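BB0689 (PDB 4D53) is an outer surface lipoprotein of the Lyme disease spirochaete and a bacterial member of the CAP superfamily, its precise role not established. Local coordinates at residues Ile81-Ile86 and Asp125-Leu130; Asn30-Asp35 and Asp111-Tyr116; Ala21-Lys26 and Glu103-Thr108. All blocks are in the same frame, centred on the assembly; numbering follows the deposited sequence.

Interaction 1: residues Ile81-Ile86 and Asp125-Leu130; sequences ILASGI and DIFVVL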
loop_
_atom_site.group_PDB
_atom_site.type_symbol
_atom_site.label_atom_id
_atom_site.label_comp_id
_atom_site.label_asym_id
_atom_site.label_seq_id
_atom_site.Cartn_x
_atom_site.Cartn_y
_atom_site.Cartn_z
ATOM N N ILE A 81 4.626 0.341 -1.585
ATOM C CA ILE A 81 5.053 1.524 -0.880
ATOM C C ILE A 81 4.558 1.483 0.574
ATOM O O ILE A 81 3.410 1.069 0.802
ATOM C CB ILE A 81 4.619 2.847 -1.577
ATOM C CG1 ILE A 81 3.129 2.912 -1.782
ATOM C CG2 ILE A 81 5.282 2.979 -3.017
ATOM C CD1 ILE A 81 2.509 4.171 -2.411
ATOM N N LEU A 82 5.391 1.998 1.490
ATOM C CA LEU A 82 5.102 2.078 2.876
ATOM C C LEU A 82 5.172 3.453 3.366
ATOM O O LEU A 82 5.933 4.276 2.818
ATOM C CB LEU A 82 6.119 1.184 3.633
ATOM C CG LEU A 82 6.350 -0.212 3.080
ATOM C CD1 LEU A 82 7.502 -0.901 3.762
ATOM C CD2 LEU A 82 5.084 -1.086 3.281
ATOM N N ALA A 83 4.509 3.743 4.474
ATOM C CA ALA A 83 4.636 4.967 5.218
ATOM C C ALA A 83 4.314 4.737 6.681
ATOM O O ALA A 83 3.506 3.881 6.997
ATOM C CB ALA A 83 3.775 6.094 4.689
ATOM N N SER A 84 4.958 5.483 7.539
ATOM C CA SER A 84 4.650 5.440 8.967
ATOM C C SER A 84 4.739 6.773 9.633
ATOM O O SER A 84 5.629 7.595 9.364
ATOM C CB SER A 84 5.654 4.498 9.615
ATOM O OG SER A 84 5.483 4.380 10.965
ATOM N N GLY A 85 3.814 7.009 10.562
ATOM C CA GLY A 85 3.756 8.224 11.279
ATOM C C GLY A 85 3.408 9.452 10.449
ATOM O O GLY A 85 3.803 10.568 10.800
ATOM N N ILE A 86 2.733 9.279 9.310
ATOM C CA ILE A 86 2.385 10.402 8.432
ATOM C C ILE A 86 0.845 10.506 8.329
ATOM O O ILE A 86 0.219 9.519 8.008
ATOM C CB ILE A 86 3.115 10.298 7.030
ATOM C CG1 ILE A 86 4.642 10.235 7.197
ATOM C CG2 ILE A 86 2.768 11.494 6.165
ATOM C CD1 ILE A 86 5.404 9.879 5.976
ATOM N N ASP A 125 0.786 4.002 13.239
ATOM C CA ASP A 125 0.112 4.544 12.038
ATOM C C ASP A 125 0.901 4.166 10.810
ATOM O O ASP A 125 1.916 4.882 10.471
ATOM C CB ASP A 125 -0.002 6.040 12.142
ATOM C CG ASP A 125 -0.813 6.684 10.994
ATOM O OD1 ASP A 125 -1.189 6.040 9.960
ATOM O OD2 ASP A 125 -1.103 7.915 11.083
ATOM N N ILE A 126 0.455 3.133 10.105
ATOM C CA ILE A 126 1.239 2.557 9.013
ATOM C C ILE A 126 0.376 2.427 7.781
ATOM O O ILE A 126 -0.732 1.833 7.856
ATOM C CB ILE A 126 1.801 1.193 9.375
ATOM C CG1 ILE A 126 2.833 1.335 10.548
ATOM C CG2 ILE A 126 2.487 0.531 8.194
ATOM C CD1 ILE A 126 3.365 0.008 11.057
ATOM N N PHE A 127 0.675 2.932 6.660
ATOM C CA PHE A 127 0.254 2.604 5.274
ATOM C C PHE A 127 1.107 1.565 4.610
ATOM O O PHE A 127 2.391 1.627 4.608
ATOM C CB PHE A 127 0.245 3.874 4.422
ATOM C CG PHE A 127 -0.757 4.898 4.873
ATOM C CD1 PHE A 127 -2.082 4.811 4.482
ATOM C CD2 PHE A 127 -0.373 5.949 5.688
ATOM C CE1 PHE A 127 -3.006 5.751 4.897
ATOM C CE2 PHE A 127 -1.292 6.893 6.104
ATOM C CZ PHE A 127 -2.610 6.795 5.709
ATOM N N VAL A 128 0.325 0.584 4.087
ATOM C CA VAL A 128 0.904 -0.324 3.091
ATOM C C VAL A 128 0.083 -0.250 1.813
ATOM O O VAL A 128 -1.135 -0.579 1.858
ATOM C CB VAL A 128 0.997 -1.796 3.570
ATOM C CG1 VAL A 128 1.524 -2.741 2.473
ATOM C CG2 VAL A 128 1.804 -1.945 4.886
ATOM N N VAL A 129 0.719 0.091 0.675
ATOM C CA VAL A 129 -0.023 0.166 -0.618
ATOM C C VAL A 129 0.689 -0.662 -1.643
ATOM O O VAL A 129 1.871 -0.514 -1.850
ATOM C CB VAL A 129 -0.344 1.597 -1.070
ATOM C CG1 VAL A 129 -1.110 1.607 -2.411
ATOM C CG2 VAL A 129 -1.018 2.405 0.029
ATOM N N LEU A 130 -0.028 -1.611 -2.249
ATOM C CA LEU A 130 0.480 -2.520 -3.228
ATOM C C LEU A 130 -0.158 -2.244 -4.610
ATOM O O LEU A 130 -1.320 -1.882 -4.690
ATOM C CB LEU A 130 0.112 -3.967 -2.856
ATOM C CG LEU A 130 0.600 -4.452 -1.455
ATOM C CD1 LEU A 130 0.149 -5.894 -1.045
ATOM C CD2 LEU A 130 2.107 -4.403 -1.424
HETATM O O HOH W 1 3.661 4.015 13.211
HETATM O O HOH W 2 1.428 6.885 8.237
#

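Interaction 2: residues Asn30-Asp35 and Asp111-Tyr116; sequences NHLEID and DKIGGY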
loop_
_atom_site.group_PDB
_atom_site.type_symbol
_atom_site.label_atom_id
_atom_site.label_comp_id
_atom_site.label_asym_id
_atom_site.label_seq_id
_atom_site.Cartn_x
_atom_site.Cartn_y
_atom_site.Cartn_z
ATOM N N ASN A 30 -2.951 5.208 -16.540
ATOM C CA ASN A 30 -4.040 4.198 -16.509
ATOM C C ASN A 30 -4.759 4.071 -15.163
ATOM O O ASN A 30 -4.163 4.214 -14.084
ATOM C CB ASN A 30 -3.498 2.831 -16.993
ATOM C CG ASN A 30 -2.320 2.318 -16.138
ATOM O OD1 ASN A 30 -1.271 2.951 -16.095
ATOM N ND2 ASN A 30 -2.478 1.148 -15.507
ATOM N N HIS A 31 -6.041 3.781 -15.259
ATOM C CA HIS A 31 -6.909 3.634 -14.092
ATOM C C HIS A 31 -6.678 2.301 -13.406
ATOM O O HIS A 31 -6.790 1.214 -14.003
ATOM C CB HIS A 31 -8.347 3.770 -14.476
ATOM C CG HIS A 31 -9.281 3.720 -13.313
ATOM N ND1 HIS A 31 -10.039 2.601 -13.047
ATOM C CD2 HIS A 31 -9.569 4.617 -12.346
ATOM C CE1 HIS A 31 -10.774 2.813 -11.972
ATOM N NE2 HIS A 31 -10.524 4.036 -11.538
ATOM N N LEU A 32 -6.341 2.397 -12.128
ATOM C CA LEU A 32 -6.139 1.228 -11.307
ATOM C C LEU A 32 -7.459 0.774 -10.646
ATOM O O LEU A 32 -8.235 1.618 -10.140
ATOM C CB LEU A 32 -5.102 1.542 -10.216
ATOM C CG LEU A 32 -3.721 1.957 -10.716
ATOM C CD1 LEU A 32 -2.864 2.414 -9.539
ATOM C CD2 LEU A 32 -3.083 0.824 -11.486
ATOM N N GLU A 33 -7.705 -0.543 -10.621
ATOM C CA GLU A 33 -8.931 -1.070 -9.960
ATOM C C GLU A 33 -8.526 -1.654 -8.624
ATOM O O GLU A 33 -7.500 -2.309 -8.527
ATOM C CB GLU A 33 -9.524 -2.200 -10.815
ATOM C CG GLU A 33 -10.131 -1.579 -12.079
ATOM C CD GLU A 33 -10.775 -2.578 -13.044
ATOM O OE1 GLU A 33 -10.864 -3.806 -12.739
ATOM O OE2 GLU A 33 -11.211 -2.088 -14.114
ATOM N N ILE A 34 -9.315 -1.394 -7.632
ATOM C CA ILE A 34 -9.031 -1.961 -6.264
ATOM C C ILE A 34 -9.158 -3.446 -6.277
ATOM O O ILE A 34 -10.132 -3.963 -6.864
ATOM C CB ILE A 34 -9.968 -1.362 -5.242
ATOM C CG1 ILE A 34 -9.752 0.141 -5.167
ATOM C CG2 ILE A 34 -9.696 -1.984 -3.854
ATOM C CD1 ILE A 34 -10.903 0.891 -4.525
ATOM N N ASP A 35 -8.199 -4.172 -5.705
ATOM C CA ASP A 35 -8.180 -5.628 -5.792
ATOM C C ASP A 35 -8.209 -6.234 -4.385
ATOM O O ASP A 35 -7.366 -5.869 -3.506
ATOM C CB ASP A 35 -6.934 -6.072 -6.523
ATOM C CG ASP A 35 -6.838 -7.594 -6.654
ATOM O OD1 ASP A 35 -7.408 -8.107 -7.613
ATOM O OD2 ASP A 35 -6.175 -8.274 -5.822
ATOM N N ASP A 111 -2.242 -2.765 -13.162
ATOM C CA ASP A 111 -3.602 -2.355 -13.308
ATOM C C ASP A 111 -4.454 -2.478 -12.084
ATOM O O ASP A 111 -5.615 -2.075 -12.092
ATOM C CB ASP A 111 -4.314 -3.027 -14.528
ATOM C CG ASP A 111 -4.331 -4.528 -14.470
ATOM O OD1 ASP A 111 -3.747 -5.136 -13.574
ATOM O OD2 ASP A 111 -4.944 -5.114 -15.382
ATOM N N LYS A 112 -3.892 -3.033 -11.017
ATOM C CA LYS A 112 -4.619 -3.247 -9.764
ATOM C C LYS A 112 -3.861 -2.543 -8.602
ATOM O O LYS A 112 -2.663 -2.508 -8.608
ATOM C CB LYS A 112 -4.657 -4.744 -9.435
ATOM C CG LYS A 112 -5.322 -5.604 -10.527
ATOM C CD LYS A 112 -6.748 -5.238 -10.814
ATOM C CE LYS A 112 -7.313 -6.037 -12.011
ATOM N NZ LYS A 112 -8.750 -5.733 -12.013
ATOM N N ILE A 113 -4.617 -2.103 -7.611
ATOM C CA ILE A 113 -4.101 -1.514 -6.380
ATOM C C ILE A 113 -4.857 -2.112 -5.183
ATOM O O ILE A 113 -6.079 -2.424 -5.246
ATOM C CB ILE A 113 -4.259 0.024 -6.387
ATOM C CG1 ILE A 113 -3.483 0.712 -5.280
ATOM C CG2 ILE A 113 -5.700 0.479 -6.382
ATOM C CD1 ILE A 113 -3.526 2.223 -5.349
ATOM N N GLY A 114 -4.157 -2.191 -4.059
ATOM C CA GLY A 114 -4.815 -2.515 -2.833
ATOM C C GLY A 114 -3.949 -2.102 -1.645
ATOM O O GLY A 114 -2.743 -2.313 -1.654
ATOM N N GLY A 115 -4.566 -1.502 -0.657
ATOM C CA GLY A 115 -3.803 -1.062 0.521
ATOM C C GLY A 115 -4.525 -1.133 1.795
ATOM O O GLY A 115 -5.752 -1.512 1.867
ATOM N N TYR A 116 -3.840 -0.728 2.832
ATOM C CA TYR A 116 -4.390 -0.795 4.202
ATOM C C TYR A 116 -3.666 0.234 5.058
ATOM O O TYR A 116 -2.436 0.462 4.874
ATOM C CB TYR A 116 -4.263 -2.230 4.779
ATOM C CG TYR A 116 -4.880 -2.357 6.189
ATOM C CD1 TYR A 116 -6.296 -2.394 6.372
ATOM C CD2 TYR A 116 -4.093 -2.320 7.328
ATOM C CE1 TYR A 116 -6.872 -2.458 7.654
ATOM C CE2 TYR A 116 -4.671 -2.406 8.600
ATOM C CZ TYR A 116 -6.056 -2.452 8.745
ATOM O OH TYR A 116 -6.545 -2.501 10.045
#

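Interaction 3: residues Ala21-Lys26 and Glu103-Thr108; sequences AELRKK and EALINT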
loop_
_atom_site.group_PDB
_atom_site.type_symbol
_atom_site.label_atom_id
_atom_site.label_comp_id
_atom_site.label_asym_id
_atom_site.label_seq_id
_atom_site.Cartn_x
_atom_site.Cartn_y
_atom_site.Cartn_z
ATOM N N ALA A 21 -6.047 8.099 -7.358
ATOM C CA ALA A 21 -6.782 8.064 -8.650
ATOM C C ALA A 21 -6.795 9.418 -9.340
ATOM O O ALA A 21 -6.572 9.469 -10.576
ATOM C CB ALA A 21 -8.233 7.548 -8.502
ATOM N N GLU A 22 -7.002 10.466 -8.585
ATOM C CA GLU A 22 -7.020 11.831 -9.158
ATOM C C GLU A 22 -5.663 12.280 -9.674
ATOM O O GLU A 22 -5.551 12.872 -10.753
ATOM C CB GLU A 22 -7.597 12.832 -8.164
ATOM C CG GLU A 22 -8.144 14.055 -8.865
ATOM C CD GLU A 22 -9.223 13.713 -9.907
ATOM O OE1 GLU A 22 -10.389 13.581 -9.516
ATOM O OE2 GLU A 22 -8.907 13.564 -11.106
ATOM N N LEU A 23 -4.623 12.013 -8.906
ATOM C CA LEU A 23 -3.259 12.203 -9.370
ATOM C C LEU A 23 -2.996 11.471 -10.658
ATOM O O LEU A 23 -2.495 12.081 -11.642
ATOM C CB LEU A 23 -2.206 11.820 -8.308
ATOM C CG LEU A 23 -0.755 11.632 -8.780
ATOM C CD1 LEU A 23 -0.158 13.022 -8.995
ATOM C CD2 LEU A 23 0.002 10.909 -7.675
ATOM N N ARG A 24 -3.342 10.188 -10.737
ATOM C CA ARG A 24 -3.031 9.448 -11.963
ATOM C C ARG A 24 -3.876 9.965 -13.170
ATOM O O ARG A 24 -3.384 9.996 -14.310
ATOM C CB ARG A 24 -3.202 7.973 -11.748
ATOM C CG ARG A 24 -2.184 7.358 -10.763
ATOM C CD ARG A 24 -2.529 5.922 -10.455
ATOM N NE ARG A 24 -2.480 5.088 -11.645
ATOM C CZ ARG A 24 -1.396 4.598 -12.168
ATOM N NH1 ARG A 24 -0.232 4.818 -11.570
ATOM N NH2 ARG A 24 -1.429 3.897 -13.347
ATOM N N LYS A 25 -5.105 10.328 -12.902
ATOM C CA LYS A 25 -5.976 10.838 -13.913
ATOM C C LYS A 25 -5.443 12.152 -14.523
ATOM O O LYS A 25 -5.404 12.321 -15.743
ATOM C CB LYS A 25 -7.352 11.028 -13.337
ATOM C CG LYS A 25 -8.306 11.601 -14.379
ATOM C CD LYS A 25 -9.686 11.731 -13.841
ATOM C CE LYS A 25 -10.614 11.909 -15.039
ATOM N NZ LYS A 25 -12.000 12.187 -14.614
ATOM N N LYS A 26 -4.926 13.041 -13.676
ATOM C CA LYS A 26 -4.340 14.283 -14.136
ATOM C C LYS A 26 -3.099 14.051 -14.958
ATOM O O LYS A 26 -2.769 14.897 -15.783
ATOM C CB LYS A 26 -4.056 15.256 -12.960
ATOM C CG LYS A 26 -5.290 15.889 -12.299
ATOM C CD LYS A 26 -6.552 15.883 -13.159
ATOM C CE LYS A 26 -7.834 16.349 -12.448
ATOM N NZ LYS A 26 -7.577 17.160 -11.218
ATOM N N GLU A 103 7.794 6.892 -8.354
ATOM C CA GLU A 103 7.817 5.936 -9.489
ATOM C C GLU A 103 6.663 4.953 -9.363
ATOM O O GLU A 103 5.960 4.668 -10.344
ATOM C CB GLU A 103 9.120 5.177 -9.515
ATOM C CG GLU A 103 9.450 4.510 -10.818
ATOM C CD GLU A 103 8.721 3.222 -11.066
ATOM O OE1 GLU A 103 8.300 2.546 -10.064
ATOM O OE2 GLU A 103 8.530 2.896 -12.285
ATOM N N ALA A 104 6.439 4.435 -8.149
ATOM C CA ALA A 104 5.295 3.555 -7.926
ATOM C C ALA A 104 3.982 4.217 -8.108
ATOM O O ALA A 104 3.067 3.650 -8.780
ATOM C CB ALA A 104 5.437 2.893 -6.529
ATOM N N LEU A 105 3.782 5.408 -7.532
ATOM C CA LEU A 105 2.503 6.080 -7.655
ATOM C C LEU A 105 2.109 6.396 -9.088
ATOM O O LEU A 105 0.924 6.393 -9.418
ATOM C CB LEU A 105 2.496 7.391 -6.907
ATOM C CG LEU A 105 2.511 7.391 -5.399
ATOM C CD1 LEU A 105 2.641 8.839 -4.850
ATOM C CD2 LEU A 105 1.193 6.784 -4.905
ATOM N N ILE A 106 3.073 6.684 -9.925
ATOM C CA ILE A 106 2.752 7.051 -11.310
ATOM C C ILE A 106 3.120 5.925 -12.334
ATOM O O ILE A 106 3.289 6.226 -13.518
ATOM C CB ILE A 106 3.412 8.430 -11.702
ATOM C CG1 ILE A 106 4.921 8.334 -11.738
ATOM C CG2 ILE A 106 2.887 9.502 -10.796
ATOM C CD1 ILE A 106 5.594 9.556 -12.410
ATOM N N ASN A 107 3.274 4.694 -11.871
ATOM C CA ASN A 107 3.637 3.571 -12.732
ATOM C C ASN A 107 2.540 3.257 -13.794
ATOM O O ASN A 107 1.353 3.459 -13.564
ATOM C CB ASN A 107 4.059 2.371 -11.949
ATOM C CG ASN A 107 2.914 1.506 -11.523
ATOM O OD1 ASN A 107 2.263 1.665 -10.455
ATOM N ND2 ASN A 107 2.553 0.635 -12.447
ATOM N N THR A 108 2.996 2.751 -14.937
ATOM C CA THR A 108 2.083 2.279 -16.012
ATOM C C THR A 108 2.137 0.803 -16.179
ATOM O O THR A 108 1.555 0.292 -17.125
ATOM C CB THR A 108 2.483 2.865 -17.407
ATOM O OG1 THR A 108 3.834 2.526 -17.724
ATOM C CG2 THR A 108 2.287 4.250 -17.408
#

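Interaction 1: residues Ile81-Ile86 and Asp125-Leu130
Ile81 and Val129 form a hydrogen-bonded pair of an antiparallel ladder, with Ile81 N reaching Val129 O at 2.9 Å and Val129 N returning to Ile81 O; both bonds are close to straight. Two residues on, Ala83 N donates to Phe127 O at 3.0 Å, but the return bond from Phe127 N to Ala83 O is bent to 135° and weak. Gly85 N closes the ladder on Asp125 O, its positive phi of 66° turning the chain out of the strand. Between these rungs the CA hydrogens of Leu82 and Ser84 approach Phe127 O and Asp125 O.

Apolar contacts fall on two faces. On one, Ile81 CG1 runs alongside Val129 CB at 3.8 Å; a chi1 of 56° tucks CG1 in against both backbone neighbours of CA. Ala83 CB meets Phe127 CB on the same face, while Ile86 O lies at the edge of the phenylalanine ring, 3.6 Å from Phe127 CE2. On the other, Leu82 CD2 rests against Val128 CG2.

Water 1 joins Ser84 OG to Asp125 N, and water 2 accepts from Ile86 N.

Strand 75-84 is outermost in the sheet, and 125-134 pairs on its other edge with 112-119. Trp95 of helix 91-96 packs on Ile81, Ala83 and Val129, whereas helix 36-52 meets Val128 from the opposite face.

Interaction 2: residues Asn30-Asp35 and Asp111-Tyr116
A short parallel pairing adds strand 33-34 to the edge of the CAP domain's central sheet, where Leu32 to Asp35 run beside the start of strand 112-119. Glu33 N donates to Asp111 O at 3.0 Å, Glu33 O accepts from Ile113 N, and Asp35 N reaches Ile113 O at 2.8 Å. On their other edge, toward strand 125-134, Asp111 and Lys112 both face Gly132, a classic beta bulge.

On one face Leu32 lies roughly perpendicular to Ile113, with Leu32 CB 4.0 Å from Ile113 CG2, while Leu32 CD2 sits against the Asp111 backbone at 3.6 Å from Asp111 C. Tyr17 of helix 10-26 covers Ile113 and Ile34 here.

On the other face Glu33 and Lys112 run alongside each other. Lys112 bends at chi2 (-60°), which carries its CD past Glu33 O at 3.8 Å and its NZ to Glu33 OE1 at 3.0 Å. Asp35 CB packs on Lys112 CB, while the Asp35 carboxylate N-caps helix 36-52 through Leu38 N and pairs with Arg134.

The salt bridge, whose hydrogen bond is weak, joins an exposed glutamate to a partly exposed lysine; the three backbone bonds fix the register, and Arg134 and the helix N-terminus would both tend to stabilise a charged Asp35.

Interaction 3: residues Ala21-Lys26 and Glu103-Thr108
Arg24 grips the carbonyl oxygen of Asn107 end-on with two nitrogens, Arg24 NH1 at 2.9 Å and NH2 at 2.8 Å from Asn107 O. That oxygen lies only 1° out of the guanidinium plane. NH2 approaches it nearly head-on to the carbonyl, with a C=O...N angle of 174°, and NH1 comes in on a lone pair. Arg24 NH1 also donates to Leu105 O at 2.9 Å, this time from above the carbonyl plane, although the oxygen itself stays near the plane of the guanidinium. The bend at chi3 (62°) swings the guanidinium toward the two carbonyls; Arg24 CG, nearer the backbone, already passes Leu105 O at 3.5 Å.

Both acceptors belong to the place where helix 99-105 ends: Ile106 is the first residue to leave helical geometry, and the arginine of helix 10-26 thus binds one carbonyl at the helix C-terminus and one just beyond it, where its positive charge would suit the helix dipole. Beside it, Leu23 CD2 makes looser apolar contacts with Leu105 CB at 4.4 Å and with Ile106 CG2.

Farther out, NH2 has a second acceptor in Asn30 O, and Leu29 and Leu32 pack on the arginine side chain. Leu105 is backed by Trp95 and Leu96 of helix 91-96 and by Ile81 of strand 75-84.

Interactions 1 and 2 belong to one sheet: strands 125-134 and 112-119 are neighbours in it, so the pairing of 81-86 and that of 30-35 stand on opposite sides of this central pair. Leu130 N to Gly114 O and Val128 N to Tyr116 O, each 2.9 Å, join them, though their centres are about 16 Å apart. Interaction 3 lies beside both. Ile81 CG2 meets Ala104 CB at 3.5 Å, linking it to interaction 1, and Arg24 NH2 bonds to Asn30 O at 2.8 Å, linking it to interaction 2; the centres of interactions 2 and 3 lie about 11 Å apart. Along the chain the segments of every pair of contacts alternate.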